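Local coordinates for proteasome accessory factor B/C (PafBC) (Paenarthrobacter aurescens, PDB 6SJ9), which probably acts as a WYL-domain transcriptional regulator of the bacterial DNA damage response, combining winged helix-turn-helix, Sm-fold and ferredoxin-like parts, at residues A[146-149]-A[150-154]; A[456-459]-A[460-464]; A[650-653]-A[654-658]. One frame throughout, in Å; residues are numbered along the deposited sequence.

Interaction 1. Residues A[146-149]-A[150-154]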
loop_
_atom_site.group_PDB
_atom_site.type_symbol
_atom_site.label_atom_id
_atom_site.label_comp_id
_atom_site.label_asym_id
_atom_site.label_seq_id
_atom_site.Cartn_x
_atom_site.Cartn_y
_atom_site.Cartn_z
ATOM N N ALA A 146 11.638 -9.074 -2.175
ATOM C CA ALA A 146 11.652 -9.311 -3.617
ATOM C C ALA A 146 10.593 -10.333 -4.044
ATOM O O ALA A 146 10.498 -11.422 -3.469
ATOM C CB ALA A 146 13.037 -9.810 -4.026
ATOM N N GLY A 147 9.758 -9.951 -5.019
ATOM C CA GLY A 147 8.746 -10.876 -5.509
ATOM C C GLY A 147 9.337 -12.181 -6.037
ATOM O O GLY A 147 8.754 -13.252 -5.845
ATOM N N GLN A 148 10.499 -12.103 -6.705
ATOM C CA GLN A 148 11.114 -13.284 -7.311
ATOM C C GLN A 148 11.607 -14.278 -6.242
ATOM O O GLN A 148 11.351 -15.481 -6.333
ATOM C CB GLN A 148 12.274 -12.871 -8.232
ATOM C CG GLN A 148 12.789 -14.090 -8.993
ATOM C CD GLN A 148 11.718 -14.636 -9.951
ATOM O OE1 GLN A 148 11.105 -13.874 -10.721
ATOM N NE2 GLN A 148 11.441 -15.945 -9.865
ATOM N N ALA A 149 12.298 -13.783 -5.218
ATOM C CA ALA A 149 12.787 -14.643 -4.138
ATOM C C ALA A 149 11.632 -15.298 -3.413
ATOM O O ALA A 149 11.688 -16.489 -3.033
ATOM C CB ALA A 149 13.632 -13.827 -3.157
ATOM N N PHE A 150 10.557 -14.543 -3.244
ATOM C CA PHE A 150 9.354 -15.122 -2.687
ATOM C C PHE A 150 8.826 -16.222 -3.580
ATOM O O PHE A 150 8.437 -17.292 -3.087
ATOM C CB PHE A 150 8.289 -14.057 -2.495
ATOM C CG PHE A 150 7.511 -14.233 -1.255
ATOM C CD1 PHE A 150 6.393 -15.011 -1.250
ATOM C CD2 PHE A 150 7.913 -13.600 -0.087
ATOM C CE1 PHE A 150 5.681 -15.197 -0.084
ATOM C CE2 PHE A 150 7.212 -13.754 1.092
ATOM C CZ PHE A 150 6.089 -14.567 1.085
ATOM N N ASP A 151 8.663 -15.920 -4.889
ATOM C CA ASP A 151 8.177 -16.938 -5.808
ATOM C C ASP A 151 9.071 -18.180 -5.787
ATOM O O ASP A 151 8.566 -19.298 -5.900
ATOM C CB ASP A 151 8.069 -16.423 -7.241
ATOM C CG ASP A 151 6.950 -15.338 -7.430
ATOM O OD1 ASP A 151 6.087 -15.129 -6.538
ATOM O OD2 ASP A 151 6.921 -14.714 -8.525
ATOM N N ASP A 152 10.387 -17.999 -5.634
ATOM C CA ASP A 152 11.300 -19.141 -5.748
ATOM C C ASP A 152 11.218 -20.047 -4.527
ATOM O O ASP A 152 11.140 -21.277 -4.667
ATOM C CB ASP A 152 12.733 -18.660 -5.959
ATOM C CG ASP A 152 12.924 -18.083 -7.321
ATOM O OD1 ASP A 152 12.258 -18.546 -8.299
ATOM O OD2 ASP A 152 13.797 -17.222 -7.432
ATOM N N VAL A 153 11.139 -19.452 -3.332
ATOM C CA VAL A 153 10.973 -20.256 -2.120
ATOM C C VAL A 153 9.642 -20.990 -2.154
ATOM O O VAL A 153 9.571 -22.178 -1.852
ATOM C CB VAL A 153 11.105 -19.377 -0.861
ATOM C CG1 VAL A 153 10.686 -20.186 0.399
ATOM C CG2 VAL A 153 12.568 -18.990 -0.697
ATOM N N VAL A 154 8.566 -20.283 -2.522
ATOM C CA VAL A 154 7.242 -20.901 -2.622
ATOM C C VAL A 154 7.269 -22.040 -3.657
ATOM O O VAL A 154 6.630 -23.078 -3.470
ATOM C CB VAL A 154 6.173 -19.835 -3.013
ATOM C CG1 VAL A 154 4.900 -20.462 -3.454
ATOM C CG2 VAL A 154 5.847 -18.908 -1.808
#
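Q148 and D152, one turn apart on helix 147-159, are joined through their side chains. Q148 NE2 donates to D152 OD1 over 3.1 Å; the acceptor lies in the plane of the amide, whereas the amide nitrogen stands above the carboxylate, the two planes being 43° apart. With Q148 CG anti to the backbone N (chi1 -173°), CG lies 3.6 Å from D152 OD2, and the bend at chi2 then turns the amide so that NE2 meets OD1. Main-chain bonds form the first turns behind this pair. A146 O, at the N-cap position, accepts a hydrogen bond from F150 N (3.1 Å), and G147 O receives D151 N at 2.8 Å. The charged bonds lead outward: D151 OD1 forms a salt bridge with K386 and D152 OD2 another with R594, so both acids near this helix start, a place likely to suit negative charge, have basic mates.

Apolar side chains settle the helix into the fold. F150 is buried edge-to-face against W192 and W406, and V153 rests on L185 of strand 175-188, as expected for the helix that opens the Sm-like WYL fold. V154 touches R378 and I382 of helix 378-389, probably the recognition helix of the PafC winged helix-turn-helix.

Interaction 2. Residues A[456-459]-A[460-464]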
loop_
_atom_site.group_PDB
_atom_site.type_symbol
_atom_site.label_atom_id
_atom_site.label_comp_id
_atom_site.label_asym_id
_atom_site.label_seq_id
_atom_site.Cartn_x
_atom_site.Cartn_y
_atom_site.Cartn_z
ATOM N N SER A 456 -18.181 -7.058 10.488
ATOM C CA SER A 456 -16.925 -7.377 9.824
ATOM C C SER A 456 -15.764 -6.562 10.424
ATOM O O SER A 456 -15.955 -5.552 11.109
ATOM C CB SER A 456 -17.038 -7.112 8.325
ATOM O OG SER A 456 -17.198 -5.720 8.070
ATOM N N ALA A 457 -14.550 -7.038 10.157
ATOM C CA ALA A 457 -13.319 -6.345 10.517
ATOM C C ALA A 457 -13.179 -4.999 9.811
ATOM O O ALA A 457 -12.592 -4.056 10.360
ATOM C CB ALA A 457 -12.115 -7.205 10.136
ATOM N N LEU A 458 -13.646 -4.911 8.578
ATOM C CA LEU A 458 -13.612 -3.632 7.892
ATOM C C LEU A 458 -14.407 -2.601 8.680
ATOM O O LEU A 458 -13.941 -1.486 8.908
ATOM C CB LEU A 458 -14.163 -3.769 6.476
ATOM C CG LEU A 458 -14.323 -2.401 5.813
ATOM C CD1 LEU A 458 -12.896 -1.747 5.587
ATOM C CD2 LEU A 458 -15.082 -2.535 4.468
ATOM N N GLU A 459 -15.604 -2.967 9.111
ATOM C CA GLU A 459 -16.449 -2.030 9.848
ATOM C C GLU A 459 -15.789 -1.613 11.162
ATOM O O GLU A 459 -15.781 -0.427 11.530
ATOM C CB GLU A 459 -17.821 -2.642 10.125
ATOM C CG GLU A 459 -18.688 -1.716 10.979
ATOM C CD GLU A 459 -19.857 -2.416 11.695
ATOM O OE1 GLU A 459 -19.673 -3.547 12.213
ATOM O OE2 GLU A 459 -20.950 -1.810 11.776
ATOM N N SER A 460 -15.253 -2.583 11.903
ATOM C CA SER A 460 -14.739 -2.243 13.217
ATOM C C SER A 460 -13.479 -1.393 13.125
ATOM O O SER A 460 -13.299 -0.482 13.939
ATOM C CB SER A 460 -14.484 -3.506 14.072
ATOM O OG SER A 460 -13.352 -4.244 13.647
ATOM N N VAL A 461 -12.582 -1.686 12.176
ATOM C CA VAL A 461 -11.371 -0.876 12.077
ATOM C C VAL A 461 -11.723 0.525 11.552
ATOM O O VAL A 461 -11.080 1.507 11.947
ATOM C CB VAL A 461 -10.268 -1.565 11.251
ATOM C CG1 VAL A 461 -10.550 -1.506 9.764
ATOM C CG2 VAL A 461 -8.927 -0.940 11.538
ATOM N N THR A 462 -12.809 0.655 10.767
ATOM C CA THR A 462 -13.259 1.980 10.320
ATOM C C THR A 462 -13.721 2.841 11.503
ATOM O O THR A 462 -13.326 4.002 11.624
ATOM C CB THR A 462 -14.378 1.824 9.296
ATOM O OG1 THR A 462 -13.832 1.133 8.168
ATOM C CG2 THR A 462 -14.987 3.215 8.861
ATOM N N ILE A 463 -14.500 2.261 12.409
ATOM C CA ILE A 463 -14.965 2.969 13.593
ATOM C C ILE A 463 -13.769 3.355 14.469
ATOM O O ILE A 463 -13.658 4.493 14.928
ATOM C CB ILE A 463 -15.987 2.087 14.344
ATOM C CG1 ILE A 463 -17.187 1.852 13.432
ATOM C CG2 ILE A 463 -16.496 2.719 15.646
ATOM C CD1 ILE A 463 -18.240 0.876 13.994
ATOM N N LYS A 464 -12.852 2.413 14.715
ATOM C CA LYS A 464 -11.705 2.718 15.570
ATOM C C LYS A 464 -10.830 3.820 14.979
ATOM O O LYS A 464 -10.453 4.766 15.678
ATOM C CB LYS A 464 -10.878 1.463 15.809
ATOM C CG LYS A 464 -11.631 0.394 16.554
ATOM C CD LYS A 464 -10.788 -0.879 16.677
ATOM C CE LYS A 464 -11.486 -1.936 17.564
ATOM N NZ LYS A 464 -10.529 -3.053 17.726
#
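T462 turns its hydroxyl back onto the carbonyl of L458, one turn earlier in helix 457-469. With chi1 at -63°, OG1 sits beside its own backbone N, and both atoms donate to the same acceptor: OG1 of T462 lies 2.7 Å from L458 O, and T462 N lies 3.1 Å from it. The two donors arrive from opposite faces of the carbonyl plane, so the oxygen is gripped twice. The side chains themselves cross at an angle, L458 CD1 coming to 4.0 Å from T462 OG1.

On another flank E459 and I463 run alongside each other, pointing the same way, with E459 CG 4.0 Å from I463 CD1. The glutamate then carries its carboxylate beyond the isoleucine: OE2 is hydrogen-bonded to T5 and OE1 to G455 N, just before the helix. V461 holds CG1 between its backbone N and carbonyl carbon (chi1 76°), which lays that methyl 3.3 Å from A457 O. L458 and V461 both pack on helices 95-118 and 427-441, the leucine on V100, L437 and L440, the valine on L101 and L437. S460 OG reaches out to E97 OE2, and K464 NZ forms a salt bridge with E97 as well.

At the start of the helix S456 is the N-cap, its OG accepting a weak bond from E459 N at 3.3 Å. Taken together, the hydroxyls do two jobs: those of S456 and T462 are spent on the helix's own main chain, whereas S460, with E459 and K464, ties this part of the PafC domain to the N-terminal half of the chain.

Interaction 3. Residues A[650-653]-A[654-658]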
loop_
_atom_site.group_PDB
_atom_site.type_symbol
_atom_site.label_atom_id
_atom_site.label_comp_id
_atom_site.label_asym_id
_atom_site.label_seq_id
_atom_site.Cartn_x
_atom_site.Cartn_y
_atom_site.Cartn_z
ATOM N N GLU A 650 18.486 11.378 -17.633
ATOM C CA GLU A 650 18.053 12.160 -16.487
ATOM C C GLU A 650 18.161 11.340 -15.200
ATOM O O GLU A 650 18.440 11.900 -14.133
ATOM C CB GLU A 650 16.625 12.637 -16.730
ATOM C CG GLU A 650 16.131 13.716 -15.794
ATOM C CD GLU A 650 14.677 14.099 -16.069
ATOM O OE1 GLU A 650 14.175 13.841 -17.192
ATOM O OE2 GLU A 650 14.042 14.685 -15.165
ATOM N N THR A 651 17.918 10.021 -15.286
ATOM C CA THR A 651 18.105 9.116 -14.149
ATOM C C THR A 651 19.588 8.856 -13.874
ATOM O O THR A 651 20.012 8.795 -12.714
ATOM C CB THR A 651 17.362 7.796 -14.402
ATOM O OG1 THR A 651 15.970 7.979 -14.133
ATOM C CG2 THR A 651 17.899 6.663 -13.513
ATOM N N ARG A 652 20.398 8.675 -14.923
ATOM C CA ARG A 652 21.830 8.504 -14.693
ATOM C C ARG A 652 22.439 9.713 -13.992
ATOM O O ARG A 652 23.379 9.566 -13.201
ATOM C CB ARG A 652 22.566 8.224 -16.020
ATOM C CG ARG A 652 24.109 8.047 -15.876
ATOM C CD ARG A 652 24.417 6.984 -14.823
ATOM N NE ARG A 652 25.830 6.661 -14.678
ATOM C CZ ARG A 652 26.489 5.809 -15.460
ATOM N NH1 ARG A 652 25.838 5.194 -16.443
ATOM N NH2 ARG A 652 27.788 5.572 -15.261
ATOM N N ALA A 653 21.933 10.914 -14.270
ATOM C CA ALA A 653 22.459 12.099 -13.595
ATOM C C ALA A 653 22.079 12.111 -12.108
ATOM O O ALA A 653 22.898 12.487 -11.244
ATOM C CB ALA A 653 21.967 13.356 -14.318
ATOM N N TRP A 654 20.846 11.680 -11.792
ATOM C CA TRP A 654 20.434 11.526 -10.397
ATOM C C TRP A 654 21.377 10.577 -9.668
ATOM O O TRP A 654 21.956 10.937 -8.630
ATOM C CB TRP A 654 18.987 11.037 -10.379
ATOM C CG TRP A 654 18.400 10.541 -9.094
ATOM C CD1 TRP A 654 18.341 9.254 -8.668
ATOM C CD2 TRP A 654 17.683 11.318 -8.132
ATOM N NE1 TRP A 654 17.665 9.179 -7.470
ATOM C CE2 TRP A 654 17.248 10.436 -7.123
ATOM C CE3 TRP A 654 17.403 12.682 -8.003
ATOM C CZ2 TRP A 654 16.546 10.869 -6.005
ATOM C CZ3 TRP A 654 16.707 13.110 -6.904
ATOM C CH2 TRP A 654 16.274 12.200 -5.912
ATOM N N ILE A 655 21.627 9.400 -10.262
ATOM C CA ILE A 655 22.540 8.422 -9.660
ATOM C C ILE A 655 23.952 9.004 -9.552
ATOM O O ILE A 655 24.617 8.889 -8.511
ATOM C CB ILE A 655 22.546 7.113 -10.475
ATOM C CG1 ILE A 655 21.175 6.422 -10.435
ATOM C CG2 ILE A 655 23.634 6.178 -9.963
ATOM C CD1 ILE A 655 20.982 5.349 -11.488
ATOM N N ASP A 656 24.450 9.610 -10.639
ATOM C CA ASP A 656 25.802 10.167 -10.593
ATOM C C ASP A 656 25.906 11.256 -9.542
ATOM O O ASP A 656 26.852 11.274 -8.748
ATOM C CB ASP A 656 26.237 10.700 -11.964
ATOM C CG ASP A 656 26.535 9.588 -12.953
ATOM O OD1 ASP A 656 26.561 8.412 -12.513
ATOM O OD2 ASP A 656 26.740 9.894 -14.156
ATOM N N ALA A 657 24.926 12.161 -9.503
ATOM C CA ALA A 657 24.944 13.186 -8.464
ATOM C C ALA A 657 24.946 12.551 -7.063
ATOM O O ALA A 657 25.665 13.003 -6.164
ATOM C CB ALA A 657 23.738 14.115 -8.658
ATOM N N ALA A 658 24.180 11.474 -6.875
ATOM C CA ALA A 658 24.200 10.753 -5.606
ATOM C C ALA A 658 25.576 10.162 -5.316
ATOM O O ALA A 658 26.055 10.212 -4.178
ATOM C CB ALA A 658 23.132 9.654 -5.623
#
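R652 and D656 form a salt bridge across one turn of helix 645-659, R652 NE donating to D656 OD1 over 2.9 Å. The carboxylate oxygen meets the guanidinium at its edge and in its plane, and is itself approached on the syn side, tilted 27° out of the carboxylate plane; the two flat groups stand nearly upright to each other, their planes 80° apart. The first torsion of the arginine (chi1 179°) brings R652 CG to 3.6 Å from D656 OD2, and the bend at chi2 turns CD and NE along the carboxylate to OD1. NE is thus taken within the helix, and NH1 points elsewhere, to salt bridges with D322 and D323 at the end of helix 305-323. With an alanine here, D656 OD1 would probably be left without its arginine mate, and D322 and D323 without the positive charge they share.

Main-chain bonds run beneath the pair. D656 N donates to R652 O at 2.8 Å, I655 N to T651 O at 3.0 Å and A657 N to A653 O at 2.7 Å, while the bond from W654 N to E650 O is weak.

Farther out the contact becomes apolar. T651 and I655 cross with T651 CG2 3.9 Å from I655 CD1. W654 swings its indole away from this turn, edge-to-face with H298, and NE1 is hydrogen-bonded to S633 OG.

This helix of the C-terminal WCX domain, which has a ferredoxin-like strand order, therefore docks on helix 305-323 through I655 on A318 and A319, and A658 on L315. One arginine pairs with acids of both helices, which probably offsets part of their negative charge and helps fix how the two helices face each other.

Overall arrangement
Each of the three contacts lies within a single helix, and they are far apart: the centres of interaction 1 and interaction 2 are about 32 Å apart, those of interaction 1 and interaction 3 about 30 Å, and those of interaction 2 and interaction 3, which sit on opposite sides of the chain's centre, about 44 Å. What relates them is the joining of distant parts of the chain. Interaction 1 reaches, through R594, the C-terminal WCX range in which interaction 3 lies, and interaction 3 in turn binds helix 305-323. Interaction 2 couples the PafC domain to the N-terminal region; T5, its partner, shares helix 2-17 with L16, one of the residues around the potassium ion. None of the three supplies a residue to that metal site.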